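Local coordinates for protein glyceraldehyde-3-phosphate dehydrogenase (Sulfolobus solfataricus, PDB 1B7G) that catalyses the phosphorylating oxidation of glyceraldehyde 3-phosphate in glycolysis, using either NAD or NADP but with a marked preference for NADP, at residues R135-C139 and I303-N308; A143-T147 and I275-M279; C139-L144 and Y296-Q300; F119-C123 and N242-I246; I309-R313 and S324-T328. The protein carries 1 engineered substitution. One frame throughout, in Å; residues are numbered along the deposited sequence.

Interaction 1 of 5, residues R135-C139 and I303-N308; sequences RVVSC and IVVPEN. With SO4 (sulfate ion), chain C.
From Val136 to Cys139 the chain leaves the end of strand 133-136 and runs along the start of helix 304-315, with the CA atoms of Cys139 and Val304 6.0 Å apart and those of Val136 and Asn308 6.7 Å apart. The contact is mostly apolar, and Val136 supplies two separate parts of it. Its CG1, set anti to the backbone N (chi1 167°), lies 3.9 Å from CB of Glu307 and also faces CB of Val304, while CG2 lies 4.0 Å from OD1 of Asn308. The amide of Asn308 is held twice: OD1 accepts from Gln107 NE2, and ND2 donates over 3.0 Å to O of Val304 from above the carbonyl plane, 53° out of it. Further along, Val304 CG1 stands 3.6 Å from the carbonyl O of Val137 and also close to CA of Cys139. Ile303 then closes on the cysteine, with its CG2 3.6 Å from Cys139 CB. Ser138 points its CB away from helix 304-315: OG donates to O4 of the bound sulfate over 2.8 Å, also bonds to Thr141 OG1, and caps the start of helix 139-152. Asn140, Arg166 and His193 also hold this anion, which probably came from the crystallisation liquor and sits where the phosphate-binding residues gather. Cys139, probably the nucleophile as in relatives, belongs with His219 to the catalytic site. The arrangement is that of the glyceraldehyde-3-phosphate dehydrogenase fold, in which the reactive cysteine opens a helix shortly after a strand of the nucleotide-binding sheet and helix 304-315 packs beside it.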
# COMPACT_ATOMS: atom_id res chain seq x y z
N ARG A 135 -22.70 -6.55 17.86
CA ARG A 135 -21.43 -7.17 17.49
C ARG A 135 -21.33 -7.17 15.97
O ARG A 135 -22.21 -7.72 15.31
CB ARG A 135 -21.30 -8.63 17.97
CG ARG A 135 -19.89 -9.18 17.59
CD ARG A 135 -19.83 -10.68 17.97
NE ARG A 135 -20.79 -11.43 17.16
CZ ARG A 135 -20.71 -12.74 16.92
NH1 ARG A 135 -19.68 -13.43 17.38
NH2 ARG A 135 -21.62 -13.31 16.15
N VAL A 136 -20.42 -6.38 15.41
CA VAL A 136 -20.24 -6.43 13.96
C VAL A 136 -19.50 -7.76 13.69
O VAL A 136 -18.44 -7.97 14.25
CB VAL A 136 -19.41 -5.26 13.43
CG1 VAL A 136 -18.99 -5.53 11.97
CG2 VAL A 136 -20.19 -3.91 13.50
N VAL A 137 -20.03 -8.63 12.83
CA VAL A 137 -19.39 -9.93 12.59
C VAL A 137 -17.98 -9.77 12.01
O VAL A 137 -17.57 -8.68 11.58
CB VAL A 137 -20.21 -10.82 11.64
CG1 VAL A 137 -21.25 -11.62 12.44
CG2 VAL A 137 -20.88 -10.02 10.55
N SER A 138 -17.23 -10.88 12.00
CA SER A 138 -15.83 -10.82 11.54
C SER A 138 -15.75 -10.44 10.09
O SER A 138 -16.73 -10.46 9.32
CB SER A 138 -15.16 -12.21 11.77
OG SER A 138 -15.67 -13.09 10.72
N CYS A 139 -14.53 -10.19 9.60
CA CYS A 139 -14.30 -9.84 8.22
C CYS A 139 -14.83 -10.90 7.23
O CYS A 139 -15.45 -10.57 6.23
CB CYS A 139 -12.75 -9.72 8.00
SG CYS A 139 -12.00 -8.53 9.18
N ILE A 303 -12.85 -4.34 5.23
CA ILE A 303 -14.23 -4.70 4.98
C ILE A 303 -15.21 -4.31 6.07
O ILE A 303 -16.29 -3.80 5.72
CB ILE A 303 -14.40 -6.20 4.62
CG1 ILE A 303 -15.89 -6.47 4.35
CG2 ILE A 303 -13.81 -7.07 5.74
CD1 ILE A 303 -16.15 -7.80 3.60
N VAL A 304 -14.84 -4.36 7.34
CA VAL A 304 -15.80 -4.03 8.39
C VAL A 304 -15.88 -2.54 8.72
O VAL A 304 -16.74 -2.17 9.55
CB VAL A 304 -15.65 -4.83 9.68
CG1 VAL A 304 -15.85 -6.32 9.43
CG2 VAL A 304 -14.36 -4.59 10.44
N VAL A 305 -15.05 -1.71 8.16
CA VAL A 305 -15.11 -0.26 8.44
C VAL A 305 -16.45 0.36 8.18
O VAL A 305 -17.04 0.87 9.15
CB VAL A 305 -13.93 0.44 7.73
CG1 VAL A 305 -13.96 1.96 7.88
CG2 VAL A 305 -12.65 -0.12 8.38
N PRO A 306 -17.05 0.30 7.00
CA PRO A 306 -18.36 0.83 6.73
C PRO A 306 -19.43 0.20 7.60
O PRO A 306 -20.34 0.91 8.10
CB PRO A 306 -18.59 0.69 5.24
CG PRO A 306 -17.66 -0.43 4.85
CD PRO A 306 -16.49 -0.38 5.79
N GLU A 307 -19.33 -1.09 7.94
CA GLU A 307 -20.24 -1.78 8.81
C GLU A 307 -20.27 -1.17 10.21
O GLU A 307 -21.34 -1.01 10.80
CB GLU A 307 -19.88 -3.30 8.94
CG GLU A 307 -19.80 -4.01 7.59
CD GLU A 307 -21.08 -3.94 6.78
OE1 GLU A 307 -22.14 -3.86 7.43
OE2 GLU A 307 -21.05 -3.87 5.53
N ASN A 308 -19.11 -0.77 10.73
CA ASN A 308 -19.06 -0.16 12.06
C ASN A 308 -19.75 1.22 12.03
O ASN A 308 -20.42 1.59 13.01
CB ASN A 308 -17.63 -0.05 12.56
CG ASN A 308 -17.11 -1.26 13.29
OD1 ASN A 308 -17.29 -1.39 14.50
ND2 ASN A 308 -16.46 -2.16 12.57
S SO4 C . -12.31 -14.30 10.22
O1 SO4 C . -11.19 -14.05 11.12
O2 SO4 C . -11.91 -15.45 9.23
O3 SO4 C . -12.75 -13.20 9.36
O4 SO4 C . -13.42 -14.76 11.08

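Interaction 2 of 5, residues A143-T147 and I275-M279; sequences ALLRT and IPEVM
Arg146 and Val278 run alongside each other, pointing opposite ways, the arginine reaching out from helix 139-152 while the valine points back toward it from the first residue of strand 278-288. The arginine chain is extended from CG to NE, and this length carries its guanidinium beyond the valine to the loop in front of the strand. There NH1 donates to the carbonyl O of Pro276 over 2.9 Å. The bond is nearly straight, with an N-H...O angle of 173°, and the acceptor lies in the guanidinium plane while the donor lies in the carbonyl plane. The backbone N of Val278 also sits at the guanidinium edge. Behind the charged end, the aliphatic part of the arginine continues the apolar surface, its CD 4.1 Å from Val278 CG2. That same methyl rests on the helix, 3.7 Å from CB of Ala143 and equally close to its CA. The other methyl, CG1, is anti to the backbone N (chi1 173°) and is thereby directed to Thr147, whose OG1 is 3.9 Å away and whose side chain crosses that of the valine at about a right angle. Thr147 spends its hydroxyl on its own helix: OG1 donates to Ala143 O over 2.9 Å, and the backbone N of Thr147 reaches the same oxygen from the opposite face. Arg146 is a buried cation. Its burial is paid for by a salt bridge from NH2 to Glu307 and by two carbonyls on NH1, the straight, in-plane bond to Pro276 and a second to Arg245 O, which probably restrain rotation of the guanidinium.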
# COMPACT_ATOMS: atom_id res chain seq x y z
N ALA A 143 -18.24 -10.85 4.66
CA ALA A 143 -18.24 -11.04 3.22
C ALA A 143 -19.27 -12.12 2.83
O ALA A 143 -19.97 -11.94 1.85
CB ALA A 143 -16.83 -11.42 2.75
N LEU A 144 -19.40 -13.14 3.67
CA LEU A 144 -20.41 -14.19 3.38
C LEU A 144 -21.84 -13.62 3.48
O LEU A 144 -22.68 -13.88 2.63
CB LEU A 144 -20.21 -15.32 4.37
CG LEU A 144 -19.12 -16.38 4.15
CD1 LEU A 144 -18.81 -17.04 5.48
CD2 LEU A 144 -19.57 -17.42 3.13
N LEU A 145 -22.14 -12.81 4.50
CA LEU A 145 -23.44 -12.20 4.66
C LEU A 145 -23.81 -11.23 3.55
O LEU A 145 -24.94 -11.33 3.04
CB LEU A 145 -23.57 -11.48 6.03
CG LEU A 145 -23.62 -12.50 7.18
CD1 LEU A 145 -23.41 -11.81 8.52
CD2 LEU A 145 -24.94 -13.27 7.08
N ARG A 146 -22.89 -10.38 3.10
CA ARG A 146 -23.21 -9.48 2.01
C ARG A 146 -23.57 -10.29 0.76
O ARG A 146 -24.43 -9.87 0.01
CB ARG A 146 -22.10 -8.51 1.64
CG ARG A 146 -21.68 -7.59 2.82
CD ARG A 146 -20.74 -6.55 2.16
NE ARG A 146 -20.25 -5.62 3.19
CZ ARG A 146 -19.06 -5.01 3.11
NH1 ARG A 146 -18.29 -5.17 2.03
NH2 ARG A 146 -18.71 -4.22 4.11
N THR A 147 -22.78 -11.34 0.50
CA THR A 147 -23.04 -12.15 -0.70
C THR A 147 -24.37 -12.89 -0.56
O THR A 147 -25.16 -12.80 -1.48
CB THR A 147 -21.88 -13.15 -0.92
OG1 THR A 147 -20.65 -12.40 -0.94
CG2 THR A 147 -22.08 -13.95 -2.18
N ILE A 275 -9.64 -1.87 0.17
CA ILE A 275 -10.73 -2.28 -0.72
C ILE A 275 -11.77 -2.94 0.19
O ILE A 275 -11.76 -4.16 0.41
CB ILE A 275 -10.35 -3.23 -1.83
CG1 ILE A 275 -9.27 -2.67 -2.78
CG2 ILE A 275 -11.55 -3.72 -2.65
CD1 ILE A 275 -8.77 -3.71 -3.77
N PRO A 276 -12.71 -2.14 0.70
CA PRO A 276 -13.68 -2.63 1.65
C PRO A 276 -14.78 -3.49 1.05
O PRO A 276 -15.61 -4.04 1.80
CB PRO A 276 -14.27 -1.38 2.28
CG PRO A 276 -13.54 -0.20 1.70
CD PRO A 276 -12.76 -0.66 0.52
N GLU A 277 -14.94 -3.50 -0.25
CA GLU A 277 -15.95 -4.25 -0.94
C GLU A 277 -15.60 -5.74 -1.12
O GLU A 277 -14.41 -6.05 -1.28
CB GLU A 277 -16.16 -3.66 -2.34
CG GLU A 277 -16.57 -2.16 -2.31
CD GLU A 277 -15.39 -1.21 -2.28
OE1 GLU A 277 -14.22 -1.68 -2.27
OE2 GLU A 277 -15.62 0.03 -2.25
N VAL A 278 -16.60 -6.58 -1.21
CA VAL A 278 -16.36 -8.02 -1.53
C VAL A 278 -15.97 -8.08 -2.98
O VAL A 278 -16.68 -7.45 -3.79
CB VAL A 278 -17.63 -8.87 -1.25
CG1 VAL A 278 -17.47 -10.33 -1.71
CG2 VAL A 278 -17.91 -8.89 0.25
N MET A 279 -14.85 -8.72 -3.34
CA MET A 279 -14.34 -8.73 -4.70
C MET A 279 -14.67 -10.05 -5.42
O MET A 279 -13.96 -11.04 -5.23
CB MET A 279 -12.82 -8.52 -4.73
CG MET A 279 -12.36 -7.12 -4.38
SD MET A 279 -10.69 -7.07 -3.69
CE MET A 279 -10.95 -7.36 -2.00

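Interaction 3 of 5, residues C139-L144 and Y296-Q300; sequences CNTTAL and YAVHQ. With SO4 (sulfate ion), chain C.
In the catalytic domain of the glyceraldehyde-3-phosphate dehydrogenase fold, helix 139-152 lies against the mixed sheet, and its head faces the end of strand 291-298, where Cys139 meets Gln300 beside the anion site. Cys139 SG lies 3.3 Å from the carbonyl O of Gln300, which probably contributes to NAD binding, as in relatives. The next residue, Asn140, holds the bound sulfate twice. Its backbone N donates to O3 over 2.8 Å at an N-H...O angle of 162°, and its ND2 donates to O2, also over 2.8 Å, at 168°. The amide is turned so that OD1 faces the other way, accepting from His221 NE2 and lying 3.8 Å from CG2 of Val298, whose side chain it crosses. The short helix and strand segments run at 141°, closer to antiparallel than to perpendicular. One helix turn further on, Ala143 meets Val298 again and Tyr296 as well. Its CB is only 3.4 Å from Val298 CG2, tighter than a usual carbon contact, and 3.8 Å from CE1 of Tyr296. At the far end the tyrosine and Leu144 side chains cross at about a right angle, with Tyr296 OH 3.4 Å from Leu144 CD2.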
# COMPACT_ATOMS: atom_id res chain seq x y z
N CYS A 139 -14.53 -10.19 9.60
CA CYS A 139 -14.30 -9.84 8.22
C CYS A 139 -14.83 -10.90 7.23
O CYS A 139 -15.45 -10.57 6.23
CB CYS A 139 -12.75 -9.72 8.00
SG CYS A 139 -12.00 -8.53 9.18
N ASN A 140 -14.52 -12.19 7.48
CA ASN A 140 -14.99 -13.18 6.49
C ASN A 140 -16.46 -13.48 6.71
O ASN A 140 -17.16 -13.78 5.74
CB ASN A 140 -14.11 -14.46 6.59
CG ASN A 140 -12.77 -14.20 5.90
OD1 ASN A 140 -12.74 -13.67 4.79
ND2 ASN A 140 -11.68 -14.57 6.53
N THR A 141 -16.98 -13.29 7.95
CA THR A 141 -18.42 -13.52 8.14
C THR A 141 -19.18 -12.44 7.38
O THR A 141 -20.22 -12.66 6.75
CB THR A 141 -18.80 -13.49 9.62
OG1 THR A 141 -17.96 -14.39 10.36
CG2 THR A 141 -20.26 -13.92 9.80
N THR A 142 -18.65 -11.20 7.48
CA THR A 142 -19.27 -10.09 6.75
C THR A 142 -19.35 -10.34 5.27
O THR A 142 -20.36 -10.04 4.62
CB THR A 142 -18.52 -8.77 7.01
OG1 THR A 142 -18.57 -8.43 8.41
CG2 THR A 142 -19.13 -7.61 6.22
N ALA A 143 -18.24 -10.85 4.66
CA ALA A 143 -18.24 -11.04 3.22
C ALA A 143 -19.27 -12.12 2.83
O ALA A 143 -19.97 -11.94 1.85
CB ALA A 143 -16.83 -11.42 2.75
N LEU A 144 -19.40 -13.14 3.67
CA LEU A 144 -20.41 -14.19 3.38
C LEU A 144 -21.84 -13.62 3.48
O LEU A 144 -22.68 -13.88 2.63
CB LEU A 144 -20.21 -15.32 4.37
CG LEU A 144 -19.12 -16.38 4.15
CD1 LEU A 144 -18.81 -17.04 5.48
CD2 LEU A 144 -19.57 -17.42 3.13
N TYR A 296 -14.41 -15.26 -4.33
CA TYR A 296 -14.18 -13.83 -4.13
C TYR A 296 -13.03 -13.59 -3.18
O TYR A 296 -12.65 -14.46 -2.36
CB TYR A 296 -15.51 -13.15 -3.69
CG TYR A 296 -16.20 -13.71 -2.47
CD1 TYR A 296 -15.74 -13.40 -1.18
CD2 TYR A 296 -17.32 -14.50 -2.56
CE1 TYR A 296 -16.39 -13.90 -0.07
CE2 TYR A 296 -17.98 -14.98 -1.45
CZ TYR A 296 -17.50 -14.71 -0.20
OH TYR A 296 -18.12 -15.23 0.90
N ALA A 297 -12.46 -12.37 -3.30
CA ALA A 297 -11.44 -11.94 -2.36
C ALA A 297 -12.02 -11.05 -1.28
O ALA A 297 -13.02 -10.34 -1.50
CB ALA A 297 -10.29 -11.20 -3.07
N VAL A 298 -11.41 -11.01 -0.10
CA VAL A 298 -11.85 -10.16 1.00
C VAL A 298 -10.64 -9.38 1.55
O VAL A 298 -9.66 -10.00 1.95
CB VAL A 298 -12.47 -10.96 2.14
CG1 VAL A 298 -12.90 -10.08 3.30
CG2 VAL A 298 -13.68 -11.81 1.66
N HIS A 299 -10.69 -8.05 1.53
CA HIS A 299 -9.61 -7.26 2.13
C HIS A 299 -9.92 -7.09 3.60
O HIS A 299 -10.73 -6.22 4.00
CB HIS A 299 -9.40 -5.91 1.44
CG HIS A 299 -8.25 -5.14 2.07
ND1 HIS A 299 -8.30 -3.80 2.31
CD2 HIS A 299 -7.06 -5.55 2.54
CE1 HIS A 299 -7.20 -3.40 2.91
NE2 HIS A 299 -6.40 -4.45 3.03
N GLN A 300 -9.25 -7.88 4.43
CA GLN A 300 -9.58 -7.97 5.84
C GLN A 300 -9.26 -6.71 6.62
O GLN A 300 -9.84 -6.53 7.68
CB GLN A 300 -8.95 -9.14 6.60
CG GLN A 300 -7.43 -9.06 6.72
CD GLN A 300 -6.71 -9.15 5.41
OE1 GLN A 300 -7.18 -9.72 4.40
NE2 GLN A 300 -5.52 -8.56 5.33
S SO4 C . -12.31 -14.30 10.22
O1 SO4 C . -11.19 -14.05 11.12
O2 SO4 C . -11.91 -15.45 9.23
O3 SO4 C . -12.75 -13.20 9.36
O4 SO4 C . -13.42 -14.76 11.08

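Interaction 4 of 5, residues F119-C123 and N242-I246; sequences FSALC and NTPRI
Two donors converge on the backbone O of Arg245, NH1 of Arg146 and the backbone N of Val278, and they hold the turn from which the Arg245 side chain reaches across to Leu122 and Ala121. The turn itself is a type II beta turn from Thr243 to Ile246. Pro244 and Arg245 fill its two corners, the positive phi of Arg245 (97°) being the signature of the third position, and Ile246 N closes it on Thr243 O over 3.1 Å. Leu122 meets this turn with both of its methyl groups. CD1 lies 3.9 Å from CD of Arg245, against the aliphatic part of the arginine, and CD2 lies 3.8 Å from CG2 of Thr243 and 4.0 Å from the carbonyl O of Pro244. In Thr243 the methyl is anti to the backbone N, which directs it to the leucine. Arg245 is extended from CG to NE, so its charged end passes Leu122 and arrives beside Ala121, whose CB is 3.7 Å from NH1. The guanidinium takes acidic partners there, Asp310 on NH2 and, on NH1, Glu307, which also accepts from Ala121 N, so one carboxylate serves both sides of the contact. The contact therefore joins the start of helix 121-128 to the loop between helix 233-241 and strand 246-249, outermost of the mixed sheet in this chain, with the two C-terminal helices 304-315 and 321-331 packed against the same arginine.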
# COMPACT_ATOMS: atom_id res chain seq x y z
N PHE A 119 -24.42 -8.08 13.69
CA PHE A 119 -24.86 -7.19 12.63
C PHE A 119 -24.07 -7.27 11.35
O PHE A 119 -22.86 -7.38 11.33
CB PHE A 119 -24.60 -5.75 13.22
CG PHE A 119 -24.81 -4.57 12.33
CD1 PHE A 119 -23.86 -4.10 11.46
CD2 PHE A 119 -25.99 -3.82 12.45
CE1 PHE A 119 -24.05 -2.99 10.67
CE2 PHE A 119 -26.22 -2.71 11.64
CZ PHE A 119 -25.24 -2.26 10.76
N SER A 120 -24.72 -6.99 10.26
CA SER A 120 -24.18 -6.71 8.97
C SER A 120 -25.19 -5.80 8.27
O SER A 120 -26.31 -6.29 8.12
CB SER A 120 -23.89 -7.96 8.13
OG SER A 120 -22.92 -7.63 7.12
N ALA A 121 -24.83 -4.61 7.83
CA ALA A 121 -25.77 -3.63 7.33
C ALA A 121 -26.61 -4.05 6.16
O ALA A 121 -27.78 -3.68 6.08
CB ALA A 121 -25.10 -2.28 6.99
N LEU A 122 -26.12 -4.83 5.22
CA LEU A 122 -26.90 -5.32 4.11
C LEU A 122 -27.91 -6.37 4.57
O LEU A 122 -28.67 -6.82 3.70
CB LEU A 122 -26.02 -5.90 3.01
CG LEU A 122 -25.53 -4.93 1.93
CD1 LEU A 122 -24.64 -3.86 2.54
CD2 LEU A 122 -24.78 -5.65 0.82
N CYS A 123 -27.92 -6.84 5.82
CA CYS A 123 -28.86 -7.86 6.19
C CYS A 123 -29.84 -7.50 7.32
O CYS A 123 -30.99 -7.90 7.16
CB CYS A 123 -28.20 -9.19 6.65
SG CYS A 123 -27.05 -9.87 5.43
N ASN A 242 -24.68 -4.61 -9.17
CA ASN A 242 -25.38 -3.39 -8.77
C ASN A 242 -25.62 -3.29 -7.28
O ASN A 242 -26.69 -2.87 -6.80
CB ASN A 242 -26.76 -3.42 -9.49
CG ASN A 242 -26.55 -3.04 -10.94
OD1 ASN A 242 -26.29 -1.85 -11.17
ND2 ASN A 242 -26.58 -4.01 -11.86
N THR A 243 -24.62 -3.67 -6.48
CA THR A 243 -24.80 -3.61 -5.02
C THR A 243 -23.57 -3.01 -4.39
O THR A 243 -22.46 -3.63 -4.39
CB THR A 243 -25.01 -5.03 -4.44
OG1 THR A 243 -26.07 -5.71 -5.10
CG2 THR A 243 -25.24 -5.03 -2.95
N PRO A 244 -23.66 -1.83 -3.82
CA PRO A 244 -22.57 -1.29 -3.04
C PRO A 244 -22.09 -2.25 -1.95
O PRO A 244 -22.83 -2.70 -1.13
CB PRO A 244 -23.13 -0.01 -2.44
CG PRO A 244 -24.24 0.38 -3.35
CD PRO A 244 -24.84 -0.94 -3.80
N ARG A 245 -20.74 -2.34 -1.88
CA ARG A 245 -20.07 -3.17 -0.91
C ARG A 245 -19.66 -4.54 -1.50
O ARG A 245 -18.98 -5.32 -0.88
CB ARG A 245 -20.73 -3.25 0.44
CG ARG A 245 -20.62 -1.92 1.19
CD ARG A 245 -21.19 -1.96 2.60
NE ARG A 245 -21.58 -0.56 2.94
CZ ARG A 245 -22.06 -0.22 4.13
NH1 ARG A 245 -22.16 -1.12 5.10
NH2 ARG A 245 -22.42 1.05 4.33
N ILE A 246 -20.02 -4.67 -2.76
CA ILE A 246 -19.67 -5.82 -3.59
C ILE A 246 -19.13 -5.26 -4.90
O ILE A 246 -19.78 -4.40 -5.52
CB ILE A 246 -20.83 -6.76 -3.88
CG1 ILE A 246 -21.31 -7.49 -2.62
CG2 ILE A 246 -20.43 -7.82 -4.94
CD1 ILE A 246 -22.60 -8.30 -2.82

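Interaction 5 of 5, residues I309-R313 and S324-T328; sequences IDAIR and SMRIT
Arg313 leaves helix 304-315 toward Ser324 of helix 321-331, and its chain wraps around the serine hydroxyl. Its CB lies 3.3 Å from Ser324 OG. CG, anti to the carbonyl carbon, stays almost as near that oxygen, and the bend at chi2 brings CD back over it, again at 3.3 Å from OG. Beyond NE the guanidinium spreads between two hydroxyls and an isoleucine. NH1 donates to Ser324 OG over 3.1 Å in a nearly straight bond (170°) and to Thr328 OG1 over 2.9 Å in a more bent one (134°), with both oxygens in the guanidinium plane at its edge. NH2 stands 3.5 Å from CG2 of Ile327, whose side chain crosses the arginine at about a right angle, and forms a salt bridge with Asp25. The same two hydroxyls also meet the carboxylate of Asp310. Ser324 OG donates to OD1 over 2.7 Å on the anti side, somewhat out of the carboxylate plane, and Thr328 OG1 lies 2.8 Å from that oxygen. Serine and threonine thus stand between a cation and an anion that do not touch directly, a polar bridge inside a buried interface. The other carboxylate oxygen, OD2, is engaged by Arg245 and lies 3.4 Å from Met325 CG. Around this network, Ile309 presses its CG2 on Thr328 OG1. The two helix segments run at 143°, nearer antiparallel than perpendicular, as a helical hairpin. Helix 121-128 lies against the pair through Ala121 and Tyr125, while Ile309 and Arg313 reach Met26 at the start of strand 26-32 in the nucleotide-binding sheet.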
# COMPACT_ATOMS: atom_id res chain seq x y z
N ILE A 309 -19.61 1.94 10.91
CA ILE A 309 -20.30 3.24 10.81
C ILE A 309 -21.81 3.07 10.82
O ILE A 309 -22.55 3.72 11.61
CB ILE A 309 -19.83 4.03 9.59
CG1 ILE A 309 -18.33 4.32 9.62
CG2 ILE A 309 -20.62 5.37 9.52
CD1 ILE A 309 -17.81 4.92 10.92
N ASP A 310 -22.35 2.12 10.06
CA ASP A 310 -23.80 1.87 10.09
C ASP A 310 -24.28 1.38 11.43
O ASP A 310 -25.40 1.73 11.87
CB ASP A 310 -24.18 0.89 8.98
CG ASP A 310 -23.95 1.47 7.61
OD1 ASP A 310 -24.20 2.69 7.45
OD2 ASP A 310 -23.53 0.74 6.68
N ALA A 311 -23.48 0.55 12.11
CA ALA A 311 -23.83 0.01 13.39
C ALA A 311 -24.04 1.18 14.38
O ALA A 311 -24.91 1.07 15.25
CB ALA A 311 -22.84 -0.99 13.95
N ILE A 312 -23.18 2.19 14.31
CA ILE A 312 -23.36 3.36 15.19
C ILE A 312 -24.75 3.94 14.93
O ILE A 312 -25.52 4.15 15.84
CB ILE A 312 -22.29 4.43 14.92
CG1 ILE A 312 -20.94 3.98 15.49
CG2 ILE A 312 -22.70 5.76 15.53
CD1 ILE A 312 -19.71 4.65 14.89
N ARG A 313 -25.10 4.12 13.67
CA ARG A 313 -26.40 4.69 13.33
C ARG A 313 -27.55 3.83 13.78
O ARG A 313 -28.53 4.38 14.32
CB ARG A 313 -26.46 5.03 11.84
CG ARG A 313 -25.42 6.06 11.46
CD ARG A 313 -25.95 7.09 10.46
NE ARG A 313 -24.88 8.02 10.08
CZ ARG A 313 -23.97 7.78 9.15
NH1 ARG A 313 -23.95 6.64 8.44
NH2 ARG A 313 -23.06 8.74 8.94
N SER A 324 -28.53 5.69 6.23
CA SER A 324 -27.22 5.45 6.82
C SER A 324 -26.25 4.87 5.78
O SER A 324 -25.21 5.45 5.44
CB SER A 324 -27.26 4.48 7.99
OG SER A 324 -26.01 4.35 8.63
N MET A 325 -26.70 3.82 5.10
CA MET A 325 -25.78 3.21 4.11
C MET A 325 -25.43 4.18 3.01
O MET A 325 -24.29 4.21 2.52
CB MET A 325 -26.32 1.89 3.63
CG MET A 325 -26.21 0.75 4.67
SD MET A 325 -26.65 -0.81 3.83
CE MET A 325 -28.34 -0.50 3.38
N ARG A 326 -26.37 5.08 2.62
CA ARG A 326 -26.02 6.04 1.58
C ARG A 326 -24.93 6.99 2.04
O ARG A 326 -23.98 7.24 1.29
CB ARG A 326 -27.25 6.74 1.00
CG ARG A 326 -26.93 8.03 0.27
CD ARG A 326 -28.17 8.87 -0.02
NE ARG A 326 -29.28 8.01 -0.41
CZ ARG A 326 -30.37 7.75 0.31
NH1 ARG A 326 -30.58 8.32 1.49
NH2 ARG A 326 -31.26 6.89 -0.19
N ILE A 327 -24.98 7.48 3.27
CA ILE A 327 -23.97 8.43 3.76
C ILE A 327 -22.63 7.72 3.98
O ILE A 327 -21.58 8.21 3.62
CB ILE A 327 -24.44 9.14 5.03
CG1 ILE A 327 -25.60 10.10 4.61
CG2 ILE A 327 -23.35 9.92 5.71
CD1 ILE A 327 -26.51 10.46 5.77
N THR A 328 -22.71 6.55 4.60
CA THR A 328 -21.50 5.73 4.81
C THR A 328 -20.85 5.48 3.46
O THR A 328 -19.70 5.84 3.30
CB THR A 328 -21.86 4.43 5.48
OG1 THR A 328 -22.44 4.75 6.76
CG2 THR A 328 -20.61 3.55 5.70

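Overall arrangement
Interactions 1, 2 and 3 gather round the first turns of helix 139-152: interactions 1 and 3 share Cys139 and both touch the sulfate, and the centres of interactions 2 and 3 are only 5 Å apart. Buried ion pairs join the rest. Glu307 OE2 of interaction 1 lies 2.8 Å from Arg146 NH2 of interaction 2 and 3.0 Å from Arg245 NH1 of interaction 4. Arg245 NH2 in turn reaches Asp310 OD2 of interaction 5 at 2.6 Å. A continuous chain of charges thus runs from the catalytic helix to the C-terminal helix pair. Interaction 5 lies farthest from the sulfate-binding end, its centre about 19 Å from that of interaction 3.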